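PDB 1O1Z: glycerophosphodiester phosphodiesterase from Thermotoga maritima, which belongs to the glycerophosphoryl diester phosphodiesterase family, whose members are built on a TIM-barrel fold. Local coordinates for residues 93-96 against 97-100; 136-139 against 140-144; 161-164 against 165-169; 184-187 against 188-191. All coordinates share one frame; numbering follows the deposited sequence. Where two conformers were deposited one is given.

Overall arrangement
All four contacts are local, each made along a single helix on the outside of the TIM barrel, and they follow one another in the chain. The side chain of Phe97 in contact 1 is about 7 Å from the sodium ion, and that of Phe143 in contact 2 about 10 Å. Contacts 2, 3 and 4 lie on successive helices that touch in turn. Arg166 of contact 3 forms salt bridges to Asp137 and Asp140 of contact 2, with NH2 2.7 Å from Asp137 OD1. Contacts 3 and 4 meet where Val164 packs on Val190. Contact 1 touches none of the others; its nearest atoms are about 9 Å from contact 2, and its centre is about 34 Å from that of contact 3.

Contact 1 of 4, residues 93-96 against 97-100; sequences LKEV and FENV
Lys94 and Glu98 form a salt bridge one turn apart on helix 93-99. The Lys94 chain runs extended from CB, with CG anti to the backbone N (chi1 172°). CG already lies 3.6 Å from Glu98 OE2. CD passes farther from Glu98 OE2. CE lies 3.5 Å from Glu98 OE2, and the bend at the last torsion (chi4 -68°) brings NZ to that oxygen. NZ ends 2.7 Å from Glu98 OE2, on the syn side of the carboxylate and a little out of its plane. Glu98 OE1 stays farther off.

Leu93 and Phe97 pack on the inner side of the helix. Leu93 CG sits over the ring face in a CH-pi contact, 4.2 Å from the centroid of the Phe97 ring. Leu93 CD1 reaches Phe97 CE1 at 3.7 Å. These side chains face strand 105-110 and helix 116-123.

Asn99 bonds back to the preceding turn through both side chain and backbone. Its side-chain ND2 donates to Glu95 O at 2.8 Å, tilted from the carbonyl plane. Its backbone N bonds to Val96 O at 3.0 Å and adds a weak bond to Glu95 O. The Glu95 carboxylate turns elsewhere, to a salt bridge with Lys83. Val96 and Val100 lie side by side, with Val96 CG1 4.0 Å from Val100 CG2.

The backbone carbonyl of Val100 accepts a hydrogen bond from Arg126, a residue of the sodium site. An amphipathic helix of this kind, apolar toward the strands and charged on its outer side, is typical of the TIM-barrel fold.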
loop_
_atom_site.group_PDB
_atom_site.type_symbol
_atom_site.label_atom_id
_atom_site.label_comp_id
_atom_site.label_asym_id
_atom_site.label_seq_id
_atom_site.Cartn_x
_atom_site.Cartn_y
_atom_site.Cartn_z
ATOM N N LEU A 93 -12.007 5.440 -4.206
ATOM C CA LEU A 93 -11.464 4.192 -4.725
ATOM C C LEU A 93 -12.116 3.819 -6.061
ATOM O O LEU A 93 -11.436 3.384 -6.986
ATOM C CB LEU A 93 -11.608 3.093 -3.675
ATOM C CG LEU A 93 -11.013 1.755 -4.071
ATOM C CD1 LEU A 93 -9.483 1.908 -4.285
ATOM C CD2 LEU A 93 -11.319 0.720 -2.996
ATOM N N LYS A 94 -13.429 4.007 -6.152
ATOM C CA LYS A 94 -14.142 3.803 -7.411
ATOM C C LYS A 94 -13.488 4.544 -8.593
ATOM O O LYS A 94 -13.287 3.971 -9.695
ATOM C CB LYS A 94 -15.598 4.244 -7.264
ATOM C CG LYS A 94 -16.419 4.270 -8.567
ATOM C CD LYS A 94 -17.870 4.643 -8.286
ATOM C CE LYS A 94 -18.695 4.715 -9.578
ATOM N NZ LYS A 94 -18.260 5.857 -10.437
ATOM N N GLU A 95 -13.164 5.820 -8.388
ATOM C CA GLU A 95 -12.533 6.633 -9.429
ATOM C C GLU A 95 -11.121 6.156 -9.794
ATOM O O GLU A 95 -10.720 6.186 -10.966
ATOM C CB GLU A 95 -12.523 8.105 -9.005
ATOM C CG GLU A 95 -13.903 8.702 -8.988
ATOM C CD GLU A 95 -13.953 10.116 -8.469
ATOM O OE1 GLU A 95 -13.495 10.370 -7.332
ATOM O OE2 GLU A 95 -14.472 10.977 -9.203
ATOM N N VAL A 96 -10.367 5.675 -8.809
ATOM C CA VAL A 96 -9.045 5.120 -9.108
ATOM C C VAL A 96 -9.178 3.925 -10.047
ATOM O O VAL A 96 -8.441 3.815 -11.023
ATOM C CB VAL A 96 -8.274 4.748 -7.836
ATOM C CG1 VAL A 96 -6.956 4.113 -8.183
ATOM C CG2 VAL A 96 -8.055 5.981 -6.968
ATOM N N PHE A 97 -10.132 3.039 -9.757
ATOM C CA PHE A 97 -10.336 1.856 -10.600
ATOM C C PHE A 97 -10.696 2.254 -12.035
ATOM O O PHE A 97 -10.290 1.582 -12.971
ATOM C CB PHE A 97 -11.454 0.961 -10.050
ATOM C CG PHE A 97 -11.127 0.194 -8.793
ATOM C CD1 PHE A 97 -9.883 0.198 -8.193
ATOM C CD2 PHE A 97 -12.117 -0.576 -8.209
ATOM C CE1 PHE A 97 -9.643 -0.544 -7.042
ATOM C CE2 PHE A 97 -11.868 -1.308 -7.071
ATOM C CZ PHE A 97 -10.641 -1.299 -6.506
ATOM N N GLU A 98 -11.446 3.350 -12.197
ATOM C CA GLU A 98 -11.814 3.836 -13.535
ATOM C C GLU A 98 -10.630 4.393 -14.323
ATOM O O GLU A 98 -10.685 4.472 -15.558
ATOM C CB GLU A 98 -12.914 4.908 -13.389
ATOM C CG GLU A 98 -14.231 4.319 -12.945
ATOM C CD GLU A 98 -15.263 5.344 -12.476
ATOM O OE1 GLU A 98 -14.961 6.557 -12.421
ATOM O OE2 GLU A 98 -16.391 4.917 -12.148
ATOM N N ASN A 99 -9.565 4.785 -13.632
ATOM C CA ASN A 99 -8.413 5.463 -14.231
ATOM C C ASN A 99 -7.075 4.704 -14.246
ATOM O O ASN A 99 -6.082 5.176 -14.834
ATOM C CB ASN A 99 -8.268 6.829 -13.566
ATOM C CG ASN A 99 -9.379 7.768 -13.976
ATOM O OD1 ASN A 99 -9.364 8.289 -15.102
ATOM N ND2 ASN A 99 -10.370 7.960 -13.104
ATOM N N VAL A 100 -7.051 3.527 -13.626
ATOM C CA VAL A 100 -5.875 2.668 -13.595
ATOM C C VAL A 100 -6.278 1.297 -14.134
ATOM O O VAL A 100 -7.191 0.661 -13.609
ATOM C CB VAL A 100 -5.317 2.526 -12.157
ATOM C CG1 VAL A 100 -4.133 1.553 -12.109
ATOM C CG2 VAL A 100 -4.901 3.893 -11.616
#

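Contact 2 of 4, residues 136-139 against 140-144; sequences LDLL and DEKFK
The ring of Phe143 takes Leu139 CD2 over one face and Leu138 O at its edge. The methyl stands 3.9 Å above the ring plane, shifted toward the rim, in a CH-pi contact. The carbonyl oxygen lies in the ring plane, 3.7 Å from Phe143 CD1. Leu138 CG also approaches the ring, at CE1. Phe143 CG is anti to its own carbonyl carbon (chi1 -73°), which keeps CG beside the backbone N and lays the ring against Leu138 and Leu139. The Phe131 ring and the side chains of Ala116 and Leu120 also pack on Phe143.

Phe143 is the first residue to leave helical geometry, yet its N still bonds to Leu139 O at 2.9 Å. Helix 136-142 is the helix of a beta-alpha-beta unit between strands 129-133 and 148-151 of the TIM barrel. Leu139 and Phe143 both touch Tyr148 on the second of these strands.

Asp137 and Glu141 lie on the solvent-facing side. Asp137 OD2 and Glu141 OE2 are 4.4 Å apart, and like charges there would probably repel. Water 1 bridges them, donating to Glu141 OE2 at 2.7 Å and to Asp137 OD2 at 3.0 Å. Each acid also has a basic partner: Arg166 for Asp137 and Arg113 for Glu141.

A separate apolar contact joins Lys142 to Leu138. The two chains cross, with Lys142 CD 3.7 Å from Leu138 CD1, and the lysine amine continues to a salt bridge with Asp117.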
loop_
_atom_site.group_PDB
_atom_site.type_symbol
_atom_site.label_atom_id
_atom_site.label_comp_id
_atom_site.label_asym_id
_atom_site.label_seq_id
_atom_site.Cartn_x
_atom_site.Cartn_y
_atom_site.Cartn_z
ATOM N N LEU A 136 -3.385 -6.614 11.707
ATOM C CA LEU A 136 -3.189 -7.943 11.164
ATOM C C LEU A 136 -4.427 -8.819 11.411
ATOM O O LEU A 136 -4.792 -9.629 10.563
ATOM C CB LEU A 136 -1.924 -8.582 11.739
ATOM C CG LEU A 136 -0.678 -7.698 11.602
ATOM C CD1 LEU A 136 0.506 -8.542 12.056
ATOM C CD2 LEU A 136 -0.474 -7.165 10.216
ATOM N N ASP A 137 -5.076 -8.648 12.556
ATOM C CA ASP A 137 -6.285 -9.421 12.854
ATOM C C ASP A 137 -7.379 -9.114 11.844
ATOM O O ASP A 137 -8.132 -9.998 11.459
ATOM C CB ASP A 137 -6.831 -9.157 14.239
ATOM C CG ASP A 137 -5.929 -9.616 15.364
ATOM O OD1 ASP A 137 -4.898 -10.303 15.145
ATOM O OD2 ASP A 137 -6.236 -9.333 16.552
ATOM N N LEU A 138 -7.518 -7.861 11.447
ATOM C CA LEU A 138 -8.542 -7.476 10.473
ATOM C C LEU A 138 -8.365 -8.269 9.185
ATOM O O LEU A 138 -9.331 -8.795 8.623
ATOM C CB LEU A 138 -8.476 -5.980 10.191
ATOM C CG LEU A 138 -9.305 -5.488 9.003
ATOM C CD1 LEU A 138 -10.775 -5.702 9.284
ATOM C CD2 LEU A 138 -8.969 -4.034 8.720
ATOM N N LEU A 139 -7.119 -8.361 8.736
ATOM C CA LEU A 139 -6.839 -9.071 7.478
ATOM C C LEU A 139 -7.187 -10.540 7.640
ATOM O O LEU A 139 -7.860 -11.131 6.791
ATOM C CB LEU A 139 -5.377 -8.895 7.070
ATOM C CG LEU A 139 -4.997 -7.441 6.759
ATOM C CD1 LEU A 139 -3.478 -7.322 6.576
ATOM C CD2 LEU A 139 -5.742 -6.919 5.549
ATOM N N ASP A 140 -6.726 -11.143 8.728
ATOM C CA ASP A 140 -6.973 -12.573 8.942
ATOM C C ASP A 140 -8.453 -12.899 9.108
ATOM O O ASP A 140 -8.881 -14.004 8.751
ATOM C CB ASP A 140 -6.233 -13.097 10.148
ATOM C CG ASP A 140 -4.730 -13.045 10.015
ATOM O OD1 ASP A 140 -4.188 -13.051 8.897
ATOM O OD2 ASP A 140 -4.025 -13.106 11.047
ATOM N N GLU A 141 -9.227 -11.973 9.691
ATOM C CA GLU A 141 -10.637 -12.201 9.931
ATOM C C GLU A 141 -11.527 -11.941 8.727
ATOM O O GLU A 141 -12.519 -12.654 8.521
ATOM C CB GLU A 141 -11.092 -11.333 11.112
ATOM C CG GLU A 141 -10.477 -11.752 12.425
ATOM C CD GLU A 141 -10.596 -10.711 13.528
ATOM O OE1 GLU A 141 -11.380 -9.745 13.352
ATOM O OE2 GLU A 141 -9.916 -10.857 14.576
ATOM N N LYS A 142 -11.217 -10.908 7.958
ATOM C CA LYS A 142 -12.146 -10.428 6.920
ATOM C C LYS A 142 -11.639 -10.559 5.502
ATOM O O LYS A 142 -12.440 -10.447 4.558
ATOM C CB LYS A 142 -12.527 -8.964 7.171
ATOM C CG LYS A 142 -13.394 -8.783 8.397
ATOM C CD LYS A 142 -13.961 -7.370 8.519
ATOM C CE LYS A 142 -15.135 -7.138 7.614
ATOM N NZ LYS A 142 -16.412 -7.608 8.238
ATOM N N PHE A 143 -10.341 -10.802 5.316
ATOM C CA PHE A 143 -9.745 -10.771 3.967
ATOM C C PHE A 143 -9.310 -12.142 3.460
ATOM O O PHE A 143 -8.607 -12.243 2.466
ATOM C CB PHE A 143 -8.624 -9.732 3.930
ATOM C CG PHE A 143 -9.131 -8.307 3.944
ATOM C CD1 PHE A 143 -9.563 -7.717 5.122
ATOM C CD2 PHE A 143 -9.224 -7.579 2.769
ATOM C CE1 PHE A 143 -10.063 -6.432 5.120
ATOM C CE2 PHE A 143 -9.736 -6.285 2.767
ATOM C CZ PHE A 143 -10.133 -5.701 3.946
ATOM N N LYS A 144 -9.743 -13.212 4.121
ATOM C CA LYS A 144 -9.471 -14.524 3.570
ATOM C C LYS A 144 -10.068 -14.632 2.178
ATOM O O LYS A 144 -11.141 -14.107 1.907
ATOM C CB LYS A 144 -9.984 -15.641 4.457
ATOM C CG LYS A 144 -9.317 -15.774 5.823
ATOM C CD LYS A 144 -7.820 -15.934 5.671
ATOM C CE LYS A 144 -7.117 -16.396 6.906
ATOM N NZ LYS A 144 -5.689 -16.562 6.531
HETATM O O HOH W 1 -9.188 -9.669 16.856
#

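Contact 3 of 4, residues 161-164 against 165-169; sequences ENFV and ERVEK
Phe163 and Val167 cross at an angle on helix 160-170, the helix of a beta-alpha-beta unit of the TIM barrel between strands 148-151 and 174-178. Val167 CG2 lies over one face of the Phe163 ring, 3.9 Å from its centroid and 15° off the normal. The methyl is offset toward the rim, and CZ is the nearest ring atom. In Phe163, CG lies anti to the backbone N (chi1 -168°), and this sets the ring against Val167, one turn on. Phe194 of helix 185-196 packs on both residues. Leu136 of helix 136-142 touches the ring as well.

The polar side chains are turned differently. Asn162 and Glu165 run side by side in the same direction, with amide and carboxylate planes 49° apart. Asn162 OD1 and Glu165 OE1 are 3.5 Å apart, and both are acceptors, so no bond joins them. Glu161 crosses Glu165 instead. The carboxylates are 4.2 Å apart at Glu161 OE2 and Glu165 OE2, a pairing of like charges that is probably unfavourable.

Arg166 carries its guanidinium away from this turn, in an extended chain that reaches Asp137 and Asp140 on the neighbouring helix. Glu168 bends at its second torsion and forms a salt bridge with Lys197. Its CG stays close to the preceding turn, 3.2 Å from Val164 O.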
loop_
_atom_site.group_PDB
_atom_site.type_symbol
_atom_site.label_atom_id
_atom_site.label_comp_id
_atom_site.label_asym_id
_atom_site.label_seq_id
_atom_site.Cartn_x
_atom_site.Cartn_y
_atom_site.Cartn_z
ATOM N N GLU A 161 8.983 -14.872 17.097
ATOM C CA GLU A 161 8.470 -16.226 17.097
ATOM C C GLU A 161 6.974 -16.271 16.822
ATOM O O GLU A 161 6.506 -17.107 16.056
ATOM C CB GLU A 161 8.786 -16.925 18.430
ATOM C CG GLU A 161 8.472 -18.401 18.413
ATOM C CD GLU A 161 9.220 -19.197 19.477
ATOM O OE1 GLU A 161 9.893 -18.591 20.331
ATOM O OE2 GLU A 161 9.119 -20.430 19.450
ATOM N N ASN A 162 6.223 -15.363 17.439
ATOM C CA ASN A 162 4.788 -15.316 17.239
ATOM C C ASN A 162 4.460 -14.894 15.816
ATOM O O ASN A 162 3.497 -15.370 15.233
ATOM C CB ASN A 162 4.147 -14.354 18.238
ATOM C CG ASN A 162 4.109 -14.925 19.674
ATOM O OD1 ASN A 162 4.226 -16.136 19.900
ATOM N ND2 ASN A 162 3.938 -14.036 20.643
ATOM N N PHE A 163 5.266 -14.003 15.250
ATOM C CA PHE A 163 5.043 -13.570 13.885
ATOM C C PHE A 163 5.262 -14.712 12.907
ATOM O O PHE A 163 4.481 -14.907 11.990
ATOM C CB PHE A 163 5.910 -12.391 13.542
ATOM C CG PHE A 163 5.506 -11.736 12.270
ATOM C CD1 PHE A 163 4.214 -11.239 12.097
ATOM C CD2 PHE A 163 6.388 -11.643 11.254
ATOM C CE1 PHE A 163 3.851 -10.651 10.900
ATOM C CE2 PHE A 163 6.028 -11.045 10.050
ATOM C CZ PHE A 163 4.772 -10.576 9.880
ATOM N N VAL A 164 6.332 -15.478 13.107
ATOM C CA VAL A 164 6.568 -16.644 12.263
ATOM C C VAL A 164 5.400 -17.626 12.343
ATOM O O VAL A 164 4.944 -18.142 11.333
ATOM C CB VAL A 164 7.902 -17.324 12.637
ATOM C CG1 VAL A 164 8.060 -18.674 11.929
ATOM C CG2 VAL A 164 9.080 -16.385 12.345
ATOM N N GLU A 165 4.877 -17.855 13.551
ATOM C CA GLU A 165 3.743 -18.746 13.755
ATOM C C GLU A 165 2.518 -18.228 12.983
ATOM O O GLU A 165 1.826 -18.979 12.330
ATOM C CB GLU A 165 3.425 -18.860 15.246
ATOM C CG GLU A 165 4.451 -19.624 16.063
ATOM C CD GLU A 165 4.229 -19.516 17.574
ATOM O OE1 GLU A 165 3.252 -18.859 18.010
ATOM O OE2 GLU A 165 5.039 -20.097 18.329
ATOM N N ARG A 166 2.285 -16.917 13.053
ATOM C CA ARG A 166 1.143 -16.311 12.384
ATOM C C ARG A 166 1.216 -16.446 10.874
ATOM O O ARG A 166 0.256 -16.769 10.218
ATOM C CB ARG A 166 1.074 -14.841 12.749
ATOM C CG ARG A 166 -0.162 -14.166 12.271
ATOM C CD ARG A 166 -0.197 -12.704 12.689
ATOM N NE ARG A 166 -1.560 -12.292 12.589
ATOM C CZ ARG A 166 -2.291 -11.712 13.525
ATOM N NH1 ARG A 166 -1.842 -11.307 14.729
ATOM N NH2 ARG A 166 -3.521 -11.503 13.216
ATOM N N VAL A 167 2.384 -16.166 10.323
ATOM C CA VAL A 167 2.571 -16.207 8.883
ATOM C C VAL A 167 2.392 -17.649 8.381
ATOM O O VAL A 167 1.750 -17.870 7.358
ATOM C CB VAL A 167 3.942 -15.625 8.494
ATOM C CG1 VAL A 167 4.236 -15.839 7.010
ATOM C CG2 VAL A 167 3.972 -14.157 8.807
ATOM N N GLU A 168 2.945 -18.620 9.099
ATOM C CA GLU A 168 2.734 -20.043 8.769
ATOM C C GLU A 168 1.268 -20.454 8.804
ATOM O O GLU A 168 0.757 -21.137 7.901
ATOM C CB GLU A 168 3.542 -20.917 9.735
ATOM C CG GLU A 168 5.045 -20.837 9.534
ATOM C CD GLU A 168 5.581 -21.867 8.549
ATOM O OE1 GLU A 168 6.797 -21.837 8.264
ATOM O OE2 GLU A 168 4.796 -22.712 8.068
ATOM N N LYS A 169 0.567 -19.991 9.835
ATOM C CA LYS A 169 -0.803 -20.390 10.080
ATOM C C LYS A 169 -1.775 -19.763 9.076
ATOM O O LYS A 169 -2.727 -20.398 8.639
ATOM C CB LYS A 169 -1.184 -20.023 11.532
ATOM C CG LYS A 169 -2.631 -20.028 11.824
ATOM C CD LYS A 169 -2.880 -19.839 13.311
ATOM C CE LYS A 169 -4.262 -20.345 13.624
ATOM N NZ LYS A 169 -5.271 -19.530 12.871
#

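Contact 4 of 4, residues 184-187 against 188-191; sequences LEYA and VEVL
Glu189 OE1 accepts a bond from water 2 at 2.8 Å and also meets the edge of the Tyr186 ring. The same water makes a weak bond to Glu185 O, so it spans one turn of the helix. At the ring, OE1 lies in plane, 3.6 Å from Tyr186 CD1. The carboxylate stands almost square to the ring, with planes 85° apart. Such an approach is probably mildly favourable, since the ring hydrogens carry a slight positive charge.

A face of the same ring is covered by Val190. Its CG2 sits 3.9 Å from the centroid of the Tyr186 ring, 16° off the normal, in a CH-pi contact. Tyr186 CG is anti to the backbone N (chi1 -174°), and this carries the ring forward over the next turn. Val190 CG2 is also close to the backbone, 3.3 Å from Tyr186 O.

Helix 185-196 belongs to a beta-alpha-beta unit of the TIM barrel, between strands 174-178 and 200-204. Ile160 of the neighbouring helix 160-170 touches both Tyr186 and Val190.

Leu184 holds the N-cap position. Its carbonyl oxygen accepts the first bond of this turn, from Val188 N at 3.0 Å. Val188 CG2 tucks in beside Leu184 O at 3.4 Å. Further on, Leu191 N bonds to Ala187 O at 3.0 Å, and the Leu191 side chain packs on Phe182.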
loop_
_atom_site.group_PDB
_atom_site.type_symbol
_atom_site.label_atom_id
_atom_site.label_comp_id
_atom_site.label_asym_id
_atom_site.label_seq_id
_atom_site.Cartn_x
_atom_site.Cartn_y
_atom_site.Cartn_z
ATOM N N LEU A 184 19.292 -6.253 10.314
ATOM C CA LEU A 184 19.514 -7.348 11.278
ATOM C C LEU A 184 19.592 -8.675 10.537
ATOM O O LEU A 184 18.672 -9.034 9.809
ATOM C CB LEU A 184 18.371 -7.403 12.292
ATOM C CG LEU A 184 18.311 -6.249 13.303
ATOM C CD1 LEU A 184 17.049 -6.358 14.181
ATOM C CD2 LEU A 184 19.554 -6.197 14.156
ATOM N N GLU A 185 20.685 -9.403 10.741
ATOM C CA GLU A 185 20.904 -10.654 10.025
ATOM C C GLU A 185 19.827 -11.696 10.328
ATOM O O GLU A 185 19.429 -12.437 9.435
ATOM C CB GLU A 185 22.314 -11.212 10.268
ATOM C CG GLU A 185 23.434 -10.404 9.606
ATOM C CD GLU A 185 24.664 -11.244 9.287
ATOM O OE1 GLU A 185 25.462 -11.524 10.204
ATOM O OE2 GLU A 185 24.841 -11.618 8.106
ATOM N N TYR A 186 19.327 -11.764 11.566
ATOM C CA TYR A 186 18.278 -12.760 11.851
ATOM C C TYR A 186 16.964 -12.410 11.147
ATOM O O TYR A 186 16.255 -13.279 10.630
ATOM C CB TYR A 186 18.104 -13.015 13.361
ATOM C CG TYR A 186 17.129 -14.141 13.647
ATOM C CD1 TYR A 186 17.336 -15.426 13.114
ATOM C CD2 TYR A 186 16.007 -13.937 14.433
ATOM C CE1 TYR A 186 16.438 -16.453 13.344
ATOM C CE2 TYR A 186 15.107 -14.975 14.670
ATOM C CZ TYR A 186 15.339 -16.229 14.130
ATOM O OH TYR A 186 14.438 -17.254 14.371
ATOM N N ALA A 187 16.625 -11.125 11.092
ATOM C CA ALA A 187 15.471 -10.702 10.317
ATOM C C ALA A 187 15.602 -11.090 8.855
ATOM O O ALA A 187 14.659 -11.582 8.263
ATOM C CB ALA A 187 15.260 -9.207 10.444
ATOM N N VAL A 188 16.784 -10.870 8.275
ATOM C CA VAL A 188 17.049 -11.279 6.902
ATOM C C VAL A 188 16.788 -12.779 6.728
ATOM O O VAL A 188 16.119 -13.192 5.781
ATOM C CB VAL A 188 18.497 -10.960 6.493
ATOM C CG1 VAL A 188 18.838 -11.585 5.124
ATOM C CG2 VAL A 188 18.750 -9.457 6.479
ATOM N N GLU A 189 17.265 -13.575 7.685
ATOM C CA GLU A 189 17.071 -15.013 7.636
ATOM C C GLU A 189 15.597 -15.405 7.684
ATOM O O GLU A 189 15.134 -16.266 6.938
ATOM C CB GLU A 189 17.799 -15.677 8.796
ATOM C CG GLU A 189 17.696 -17.190 8.771
ATOM C CD GLU A 189 18.500 -17.878 9.847
ATOM O OE1 GLU A 189 19.193 -17.193 10.628
ATOM O OE2 GLU A 189 18.435 -19.132 9.887
ATOM N N VAL A 190 14.847 -14.774 8.584
ATOM C CA VAL A 190 13.421 -15.026 8.707
ATOM C C VAL A 190 12.687 -14.696 7.399
ATOM O O VAL A 190 11.878 -15.465 6.917
ATOM C CB VAL A 190 12.836 -14.225 9.900
ATOM C CG1 VAL A 190 11.293 -14.281 9.906
ATOM C CG2 VAL A 190 13.398 -14.731 11.217
ATOM N N LEU A 191 13.000 -13.554 6.813
ATOM C CA LEU A 191 12.336 -13.154 5.584
ATOM C C LEU A 191 12.691 -14.100 4.441
ATOM O O LEU A 191 11.844 -14.422 3.609
ATOM C CB LEU A 191 12.690 -11.708 5.228
ATOM C CG LEU A 191 12.128 -10.709 6.254
ATOM C CD1 LEU A 191 12.714 -9.323 5.990
ATOM C CD2 LEU A 191 10.606 -10.696 6.231
HETATM O O HOH W 2 21.126 -15.186 10.349
#